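Local atomic coordinates of CELL WALL surface anchor family protein (Streptococcus pneumoniae, PDB entry 3ZGH), a protein that probably mediates adhesion of the pneumococcus to host cells by binding keratin 10 through the serine-rich repeat protein's binding-region domain. Residues 57-62 and 158-163; 27-32 and 48-53; 104-109 and 127-132. All blocks are in the same frame, centred on the assembly; numbering follows the deposited sequence.

Contact 1: 57-62 and 158-163; sequences KLTFTY and SWTVPI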
loop_
_atom_site.group_PDB
_atom_site.type_symbol
_atom_site.label_atom_id
_atom_site.label_comp_id
_atom_site.label_asym_id
_atom_site.label_seq_id
_atom_site.Cartn_x
_atom_site.Cartn_y
_atom_site.Cartn_z
ATOM N N LYS A 57 0.215 6.247 17.914
ATOM C CA LYS A 57 -0.033 6.398 16.500
ATOM C C LYS A 57 -0.266 5.054 15.830
ATOM O O LYS A 57 0.108 3.982 16.373
ATOM C CB LYS A 57 1.152 7.098 15.839
ATOM C CG LYS A 57 2.471 6.328 15.989
ATOM C CD LYS A 57 3.643 7.142 15.475
ATOM C CE LYS A 57 4.952 6.349 15.500
ATOM N NZ LYS A 57 5.321 5.994 16.904
ATOM N N LEU A 58 -0.897 5.100 14.667
ATOM C CA LEU A 58 -0.909 3.953 13.788
ATOM C C LEU A 58 0.220 4.144 12.785
ATOM O O LEU A 58 0.383 5.261 12.256
ATOM C CB LEU A 58 -2.213 3.867 13.009
ATOM C CG LEU A 58 -3.519 3.589 13.757
ATOM C CD1 LEU A 58 -4.718 3.528 12.775
ATOM C CD2 LEU A 58 -3.401 2.284 14.586
ATOM N N THR A 59 0.991 3.086 12.548
ATOM C CA THR A 59 1.986 3.072 11.470
ATOM C C THR A 59 1.509 2.103 10.400
ATOM O O THR A 59 1.221 0.927 10.686
ATOM C CB THR A 59 3.344 2.624 11.993
ATOM O OG1 THR A 59 3.741 3.522 13.040
ATOM C CG2 THR A 59 4.438 2.606 10.871
ATOM N N PHE A 60 1.415 2.608 9.178
ATOM C CA PHE A 60 0.975 1.835 8.026
ATOM C C PHE A 60 2.175 1.566 7.112
ATOM O O PHE A 60 2.953 2.500 6.812
ATOM C CB PHE A 60 -0.054 2.650 7.225
ATOM C CG PHE A 60 -1.402 2.793 7.874
ATOM C CD1 PHE A 60 -2.453 1.980 7.493
ATOM C CD2 PHE A 60 -1.639 3.773 8.836
ATOM C CE1 PHE A 60 -3.729 2.119 8.088
ATOM C CE2 PHE A 60 -2.901 3.951 9.383
ATOM C CZ PHE A 60 -3.941 3.103 9.029
ATOM N N THR A 61 2.316 0.323 6.638
ATOM C CA THR A 61 3.335 -0.027 5.641
ATOM C C THR A 61 2.628 -0.845 4.552
ATOM O O THR A 61 2.113 -1.945 4.807
ATOM C CB THR A 61 4.505 -0.844 6.240
ATOM O OG1 THR A 61 5.070 -0.142 7.350
ATOM C CG2 THR A 61 5.636 -1.067 5.190
ATOM N N TYR A 62 2.601 -0.282 3.352
ATOM C CA TYR A 62 1.838 -0.797 2.234
ATOM C C TYR A 62 2.752 -1.150 1.075
ATOM O O TYR A 62 3.456 -0.281 0.575
ATOM C CB TYR A 62 0.879 0.318 1.815
ATOM C CG TYR A 62 0.218 0.167 0.465
ATOM C CD1 TYR A 62 -0.484 -0.974 0.129
ATOM C CD2 TYR A 62 0.248 1.219 -0.457
ATOM C CE1 TYR A 62 -1.114 -1.083 -1.113
ATOM C CE2 TYR A 62 -0.363 1.121 -1.664
ATOM C CZ TYR A 62 -1.038 -0.021 -1.991
ATOM O OH TYR A 62 -1.646 -0.058 -3.211
ATOM N N SER A 158 4.855 4.181 3.298
ATOM C CA SER A 158 4.537 4.087 4.729
ATOM C C SER A 158 4.226 5.464 5.263
ATOM O O SER A 158 4.734 6.479 4.745
ATOM C CB SER A 158 5.684 3.476 5.544
ATOM O OG SER A 158 6.841 4.304 5.413
ATOM N N TRP A 159 3.383 5.503 6.303
ATOM C CA TRP A 159 2.972 6.774 6.921
ATOM C C TRP A 159 2.481 6.452 8.331
ATOM O O TRP A 159 2.224 5.271 8.649
ATOM C CB TRP A 159 1.879 7.470 6.104
ATOM C CG TRP A 159 0.588 6.704 5.969
ATOM C CD1 TRP A 159 -0.563 6.845 6.742
ATOM C CD2 TRP A 159 0.296 5.686 5.018
ATOM N NE1 TRP A 159 -1.524 5.941 6.337
ATOM C CE2 TRP A 159 -1.024 5.221 5.278
ATOM C CE3 TRP A 159 1.035 5.086 3.988
ATOM C CZ2 TRP A 159 -1.622 4.216 4.534
ATOM C CZ3 TRP A 159 0.430 4.073 3.242
ATOM C CH2 TRP A 159 -0.889 3.655 3.521
ATOM N N THR A 160 2.371 7.481 9.158
ATOM C CA THR A 160 1.809 7.328 10.477
ATOM C C THR A 160 0.567 8.194 10.604
ATOM O O THR A 160 0.370 9.166 9.843
ATOM C CB THR A 160 2.821 7.740 11.554
ATOM O OG1 THR A 160 3.199 9.090 11.324
ATOM C CG2 THR A 160 4.081 6.836 11.509
ATOM N N VAL A 161 -0.269 7.872 11.588
ATOM C CA VAL A 161 -1.486 8.658 11.861
ATOM C C VAL A 161 -1.618 8.740 13.373
ATOM O O VAL A 161 -1.660 7.697 14.039
ATOM C CB VAL A 161 -2.758 7.983 11.282
ATOM C CG1 VAL A 161 -3.970 8.859 11.510
ATOM C CG2 VAL A 161 -2.611 7.682 9.757
ATOM N N PRO A 162 -1.694 9.965 13.927
ATOM C CA PRO A 162 -1.797 10.075 15.385
ATOM C C PRO A 162 -3.095 9.472 15.899
ATOM O O PRO A 162 -4.140 9.594 15.243
ATOM C CB PRO A 162 -1.789 11.594 15.647
ATOM C CG PRO A 162 -1.226 12.220 14.378
ATOM C CD PRO A 162 -1.590 11.279 13.257
ATOM N N ILE A 163 -3.035 8.859 17.079
ATOM C CA ILE A 163 -4.221 8.374 17.780
ATOM C C ILE A 163 -4.599 9.396 18.860
ATOM O O ILE A 163 -3.762 9.777 19.695
ATOM C CB ILE A 163 -3.942 6.997 18.428
ATOM C CG1 ILE A 163 -3.744 5.932 17.330
ATOM C CG2 ILE A 163 -5.079 6.586 19.412
ATOM C CD1 ILE A 163 -3.119 4.632 17.820
#
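Phe60 and Trp159 form the dense part of this contact between the antiparallel strands 57-65 and 154-162. They face each other as a hydrogen-bonded pair, and their rings lie almost parallel, with planes at 8°, but slid apart so that they barely overlap. What sits over the indole is mainly the CB of Phe60, 3.6 Å from the centroid of the six-membered ring in a CH-pi contact, while CD2 of Phe60 comes within 3.3 Å of Trp159 NE1. The indole owes this position to its first torsion (chi1 62°), which places CG between the backbone N and the carbonyl carbon and swings the ring across to its neighbour. Val161, a slim branched residue, fills the next place on the same face, its CG2 3.8 Å from Phe60 CE2 and in the plane of the indole at its edge. Beyond it, Leu58 CD2 meets Ile163 CD1 at 4.0 Å, the two side chains crossing at about a right angle. Phe170, Trp138 and Leu99 pack against this apolar face.

The other face is looser and mostly polar. Lys57, Thr59, Thr61, Ser158 and Thr160 stand there, partly exposed, with Pro162 the exposed apolar exception; Thr59 and Thr160 lie side by side, OG1 to CG2 at 3.7 Å, and the aliphatic part of Lys57 runs past the Thr160 methyl before its NZ reaches a salt bridge with Asp54. Between the faces, four backbone bonds hold the register, the straightest from Phe60 N to Trp159 O (2.8 Å, 174° at the hydrogen). Aromatic and branched apolar residues inward, threonines, serine and lysine outward: this is the two-faced pattern of an antiparallel sheet, here in a keratin-10-binding domain described as a novel MSCRAMM fold.

Contact 2: 27-32 and 48-53; sequences SETKVY and KLKVTN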
loop_
_atom_site.group_PDB
_atom_site.type_symbol
_atom_site.label_atom_id
_atom_site.label_comp_id
_atom_site.label_asym_id
_atom_site.label_seq_id
_atom_site.Cartn_x
_atom_site.Cartn_y
_atom_site.Cartn_z
ATOM N N SER A 27 2.118 -2.845 22.062
ATOM C CA SER A 27 1.742 -2.633 20.679
ATOM C C SER A 27 1.004 -3.827 20.103
ATOM O O SER A 27 1.102 -4.957 20.618
ATOM C CB SER A 27 2.970 -2.324 19.819
ATOM O OG SER A 27 3.754 -3.491 19.652
ATOM N N GLU A 28 0.284 -3.562 19.029
ATOM C CA GLU A 28 -0.464 -4.590 18.322
ATOM C C GLU A 28 -0.304 -4.329 16.855
ATOM O O GLU A 28 -0.474 -3.164 16.402
ATOM C CB GLU A 28 -1.963 -4.560 18.676
ATOM C CG GLU A 28 -2.728 -5.601 17.858
ATOM C CD GLU A 28 -4.214 -5.642 18.179
ATOM O OE1 GLU A 28 -4.648 -4.977 19.153
ATOM O OE2 GLU A 28 -4.944 -6.359 17.458
ATOM N N THR A 29 -0.034 -5.383 16.099
ATOM C CA THR A 29 0.230 -5.253 14.663
ATOM C C THR A 29 -0.663 -6.259 13.921
ATOM O O THR A 29 -0.787 -7.420 14.365
ATOM C CB THR A 29 1.728 -5.548 14.327
ATOM O OG1 THR A 29 2.545 -4.545 14.935
ATOM C CG2 THR A 29 2.001 -5.532 12.793
ATOM N N LYS A 30 -1.305 -5.820 12.851
ATOM C CA LYS A 30 -2.009 -6.749 11.987
ATOM C C LYS A 30 -1.426 -6.666 10.598
ATOM O O LYS A 30 -1.084 -5.568 10.124
ATOM C CB LYS A 30 -3.507 -6.439 11.954
ATOM C CG LYS A 30 -4.233 -6.823 13.262
ATOM C CD LYS A 30 -5.702 -6.394 13.220
ATOM C CE LYS A 30 -6.519 -7.173 14.229
ATOM N NZ LYS A 30 -7.957 -6.756 14.241
ATOM N N VAL A 31 -1.300 -7.810 9.945
ATOM C CA VAL A 31 -0.864 -7.832 8.552
ATOM C C VAL A 31 -2.009 -8.365 7.689
ATOM O O VAL A 31 -2.558 -9.468 7.955
ATOM C CB VAL A 31 0.368 -8.730 8.401
ATOM C CG1 VAL A 31 0.800 -8.875 6.911
ATOM C CG2 VAL A 31 1.541 -8.224 9.290
ATOM N N TYR A 32 -2.369 -7.603 6.664
ATOM C CA TYR A 32 -3.412 -7.972 5.704
ATOM C C TYR A 32 -2.727 -8.186 4.373
ATOM O O TYR A 32 -1.744 -7.479 4.078
ATOM C CB TYR A 32 -4.396 -6.835 5.520
ATOM C CG TYR A 32 -5.111 -6.423 6.787
ATOM C CD1 TYR A 32 -6.337 -6.984 7.121
ATOM C CD2 TYR A 32 -4.564 -5.482 7.643
ATOM C CE1 TYR A 32 -7.000 -6.626 8.280
ATOM C CE2 TYR A 32 -5.225 -5.117 8.804
ATOM C CZ TYR A 32 -6.432 -5.689 9.103
ATOM O OH TYR A 32 -7.061 -5.333 10.255
ATOM N N LYS A 48 0.474 -6.116 0.518
ATOM C CA LYS A 48 0.545 -6.365 1.934
ATOM C C LYS A 48 0.325 -5.008 2.613
ATOM O O LYS A 48 0.861 -3.985 2.164
ATOM C CB LYS A 48 1.894 -6.949 2.301
ATOM C CG LYS A 48 2.088 -7.148 3.813
ATOM C CD LYS A 48 3.509 -7.672 4.158
ATOM C CE LYS A 48 3.682 -9.128 3.747
ATOM N NZ LYS A 48 5.036 -9.703 4.072
ATOM N N LEU A 49 -0.477 -5.002 3.676
ATOM C CA LEU A 49 -0.646 -3.810 4.481
ATOM C C LEU A 49 -0.390 -4.226 5.934
ATOM O O LEU A 49 -1.121 -5.086 6.494
ATOM C CB LEU A 49 -2.055 -3.242 4.327
ATOM C CG LEU A 49 -2.274 -1.970 5.153
ATOM C CD1 LEU A 49 -1.617 -0.758 4.494
ATOM C CD2 LEU A 49 -3.773 -1.723 5.373
ATOM N N LYS A 50 0.660 -3.659 6.522
ATOM C CA LYS A 50 0.962 -3.894 7.917
ATOM C C LYS A 50 0.540 -2.649 8.695
ATOM O O LYS A 50 0.891 -1.537 8.305
ATOM C CB LYS A 50 2.460 -4.141 8.062
ATOM C CG LYS A 50 2.939 -4.345 9.522
ATOM C CD LYS A 50 4.463 -4.600 9.519
ATOM C CE LYS A 50 5.052 -4.539 10.929
ATOM N NZ LYS A 50 6.560 -4.428 10.930
ATOM N N VAL A 51 -0.235 -2.826 9.769
ATOM C CA VAL A 51 -0.678 -1.710 10.587
ATOM C C VAL A 51 -0.359 -1.989 12.076
ATOM O O VAL A 51 -0.793 -3.014 12.658
ATOM C CB VAL A 51 -2.197 -1.510 10.434
ATOM C CG1 VAL A 51 -2.656 -0.229 11.156
ATOM C CG2 VAL A 51 -2.577 -1.469 8.916
ATOM N N THR A 52 0.439 -1.096 12.659
ATOM C CA THR A 52 0.870 -1.211 14.043
ATOM C C THR A 52 0.254 -0.059 14.824
ATOM O O THR A 52 0.315 1.088 14.408
ATOM C CB THR A 52 2.397 -1.119 14.145
ATOM O OG1 THR A 52 2.976 -2.255 13.492
ATOM C CG2 THR A 52 2.859 -1.150 15.606
ATOM N N ASN A 53 -0.341 -0.392 15.955
ATOM C CA ASN A 53 -0.897 0.555 16.889
ATOM C C ASN A 53 -0.040 0.448 18.147
ATOM O O ASN A 53 -0.021 -0.621 18.812
ATOM C CB ASN A 53 -2.330 0.148 17.149
ATOM C CG ASN A 53 -3.014 1.003 18.194
ATOM O OD1 ASN A 53 -2.373 1.615 19.043
ATOM N ND2 ASN A 53 -4.347 0.990 18.166
#
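Glu28, Lys30 and Tyr32 pair with Asn53, Val51 and Leu49 through two backbone hydrogen bonds each, in a regular ladder between strands running at 168° to one another. The two strands, 28-38 and 43-53, are the arms of a beta hairpin, and 28-38 is an outermost strand of the domain's antiparallel sheet. The straightest of the six bonds are Tyr32 N to Leu49 O and Asn53 N to Glu28 O. Between these pairs, CA-H groups of Thr29 and Val31 point to the carbonyl oxygens of Val51 and Leu49.

One face carries Glu28, Lys30, Tyr32, Leu49, Val51 and Asn53. Leu49 and Val51 are buried, apolar residues that pack on Phe60 of the next strand and on Phe172 and Phe170 of strand 170-172. Tyr32 turns the edge of its ring to the backbone, with CD2 3.7 Å from Leu49 O, and its OH reaches Glu195, which lies outside the two segments. Lys30 NZ forms a salt bridge with that same Glu195 carboxylate, an arrangement that would favour a charged glutamate. Asn53 uses OD1 to accept a hydrogen bond from Gly55 N.

The opposite face, with Thr29, Val31, Lys50 and Thr52, is mostly exposed. There the methylenes of the long lysines serve as apolar surface: Lys50 CG lies 3.6 Å from the methyl CG2 of Thr29, and Lys48 CG lies 3.8 Å from Val31 CG1. Beta-branched threonine and valine suit such extended strands. Thr29 and Thr52 share nearly the same first torsion (-65° and -66°), with OG1 beside the backbone N in each, and this brings their hydroxyls together in a hydrogen bond, Thr29 OG1 to Thr52 OG1, of 2.7 Å.

Contact 3: 104-109 and 127-132; sequences GKPSGV and STMTTQ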
loop_
_atom_site.group_PDB
_atom_site.type_symbol
_atom_site.label_atom_id
_atom_site.label_comp_id
_atom_site.label_asym_id
_atom_site.label_seq_id
_atom_site.Cartn_x
_atom_site.Cartn_y
_atom_site.Cartn_z
ATOM N N GLY A 104 -5.722 11.453 13.792
ATOM C CA GLY A 104 -5.403 12.788 13.353
ATOM C C GLY A 104 -5.022 12.815 11.896
ATOM O O GLY A 104 -5.377 11.933 11.088
ATOM N N LYS A 105 -4.233 13.820 11.573
ATOM C CA LYS A 105 -3.826 14.052 10.204
ATOM C C LYS A 105 -2.646 13.150 9.871
ATOM O O LYS A 105 -1.661 13.098 10.617
ATOM C CB LYS A 105 -3.468 15.530 10.053
ATOM C CG LYS A 105 -2.753 15.887 8.788
ATOM C CD LYS A 105 -2.567 17.401 8.703
ATOM C CE LYS A 105 -1.291 17.765 7.963
ATOM N NZ LYS A 105 -0.076 17.463 8.783
ATOM N N PRO A 106 -2.740 12.411 8.754
ATOM C CA PRO A 106 -1.635 11.518 8.380
ATOM C C PRO A 106 -0.326 12.275 8.156
ATOM O O PRO A 106 -0.361 13.446 7.765
ATOM C CB PRO A 106 -2.097 10.924 7.054
ATOM C CG PRO A 106 -3.579 11.106 7.039
ATOM C CD PRO A 106 -3.860 12.351 7.796
ATOM N N SER A 107 0.804 11.620 8.409
ATOM C CA SER A 107 2.110 12.177 8.087
ATOM C C SER A 107 2.302 12.197 6.563
ATOM O O SER A 107 1.410 11.768 5.805
ATOM C CB SER A 107 3.201 11.291 8.680
ATOM O OG SER A 107 3.213 10.015 8.023
ATOM N N GLY A 108 3.477 12.663 6.137
ATOM C CA GLY A 108 3.952 12.435 4.784
ATOM C C GLY A 108 4.032 10.927 4.533
ATOM O O GLY A 108 4.148 10.111 5.476
ATOM N N VAL A 109 3.967 10.556 3.252
ATOM C CA VAL A 109 4.021 9.160 2.855
ATOM C C VAL A 109 5.405 8.895 2.262
ATOM O O VAL A 109 5.742 9.438 1.182
ATOM C CB VAL A 109 2.943 8.874 1.807
ATOM C CG1 VAL A 109 3.022 7.433 1.297
ATOM C CG2 VAL A 109 1.552 9.163 2.374
ATOM N N SER A 127 5.554 11.619 -0.487
ATOM C CA SER A 127 4.325 12.206 -1.007
ATOM C C SER A 127 3.538 12.895 0.088
ATOM O O SER A 127 3.688 12.573 1.272
ATOM C CB SER A 127 3.443 11.113 -1.602
ATOM O OG SER A 127 4.155 10.370 -2.581
ATOM N N THR A 128 2.651 13.799 -0.309
ATOM C CA THR A 128 1.796 14.503 0.642
ATOM C C THR A 128 0.358 13.998 0.508
ATOM O O THR A 128 -0.179 13.897 -0.585
ATOM C CB THR A 128 1.857 16.034 0.396
ATOM O OG1 THR A 128 3.204 16.492 0.588
ATOM C CG2 THR A 128 0.912 16.779 1.341
ATOM N N MET A 129 -0.255 13.620 1.619
ATOM C CA MET A 129 -1.663 13.228 1.593
ATOM C C MET A 129 -2.569 14.441 1.495
ATOM O O MET A 129 -2.314 15.467 2.119
ATOM C CB MET A 129 -2.019 12.449 2.839
ATOM C CG MET A 129 -1.449 11.067 2.850
ATOM S SD MET A 129 -2.722 9.857 3.166
ATOM C CE MET A 129 -1.694 8.559 3.869
ATOM N N THR A 130 -3.631 14.315 0.716
ATOM C CA THR A 130 -4.650 15.359 0.641
ATOM C C THR A 130 -6.009 14.684 0.729
ATOM O O THR A 130 -6.137 13.494 0.478
ATOM C CB THR A 130 -4.601 16.151 -0.702
ATOM O OG1 THR A 130 -4.767 15.249 -1.802
ATOM C CG2 THR A 130 -3.284 16.893 -0.861
ATOM N N THR A 131 -7.029 15.444 1.091
ATOM C CA THR A 131 -8.382 14.937 0.972
ATOM C C THR A 131 -8.774 15.166 -0.489
ATOM O O THR A 131 -7.975 15.728 -1.238
ATOM C CB THR A 131 -9.291 15.651 1.954
ATOM O OG1 THR A 131 -9.417 17.033 1.577
ATOM C CG2 THR A 131 -8.725 15.542 3.381
ATOM N N GLN A 132 -9.950 14.726 -0.938
ATOM C CA GLN A 132 -10.921 13.975 -0.154
ATOM C C GLN A 132 -11.181 12.677 -0.949
ATOM O O GLN A 132 -10.216 12.160 -1.518
ATOM C CB GLN A 132 -12.179 14.816 0.064
ATOM C CG GLN A 132 -11.972 16.226 0.603
ATOM C CD GLN A 132 -13.280 16.873 0.990
ATOM O OE1 GLN A 132 -13.993 16.372 1.860
ATOM N NE2 GLN A 132 -13.611 17.982 0.344
HETATM O O HOH W 1 0.721 13.911 4.111
#
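A bend at its second torsion (chi2 -127°, away from the staggered values) folds the Met129 side chain towards Val109 and Pro106, while its first torsion (-73°) sets CG beside the backbone N. Val109, with CG1 opposite its N, presents the other branch: CG2 touches both Met129 CG and Met129 CE at 3.6 Å, the two side chains crossing at about a right angle. The methyl CE also reaches Pro106 CB at 4.0 Å. A flexible, unbranched thioether fits here because it can follow the surface of both a rigid proline ring and a branched valine. Trp159, Leu97 and Tyr136 lie around the methionine.

At the other end, Val109 and Ser127 form an antiparallel hydrogen-bonded pair. Val109 N gives an almost straight bond to Ser127 O (2.8 Å, 179°), and Ser127 N returns one to Val109 O. Ser127 is buried, and its OG is bonded to Asn111 and the carbonyl of Asn140.

Past this pair the two segments part, and a water fills in, donating to Ser107 O at 2.8 Å and accepting from Met129 N at 2.7 Å. Amide pairing, a water bridge and apolar contact thus join Val109 and the loop leading into strand 109-114 to the neighbouring strand 120-131, and Ser107 O and Met129 N, too far apart to pair directly, are both satisfied through one water.

How the contacts relate
From the N terminus, contact 2 comes first: it closes the hairpin of strands 28-38 and 43-53. The chain then turns into strand 57-65, which opens contact 1 and meets strand 154-162 only much later in the sequence. Contact 3 closes a loop far shorter than that of contact 1, between 104-109 and 127-132, lying wholly within the long excursion spanned by contact 1; none of the loops cross. Contacts 1 and 2 join through neighbouring strands, as Thr59 N meets Thr52 O at 2.8 Å. On the other side of contact 1, Ser107 N meets Thr160 O. Contact 1 thus links the N-terminal hairpin to the region of contact 3 within one antiparallel sheet, while contacts 2 and 3 do not touch.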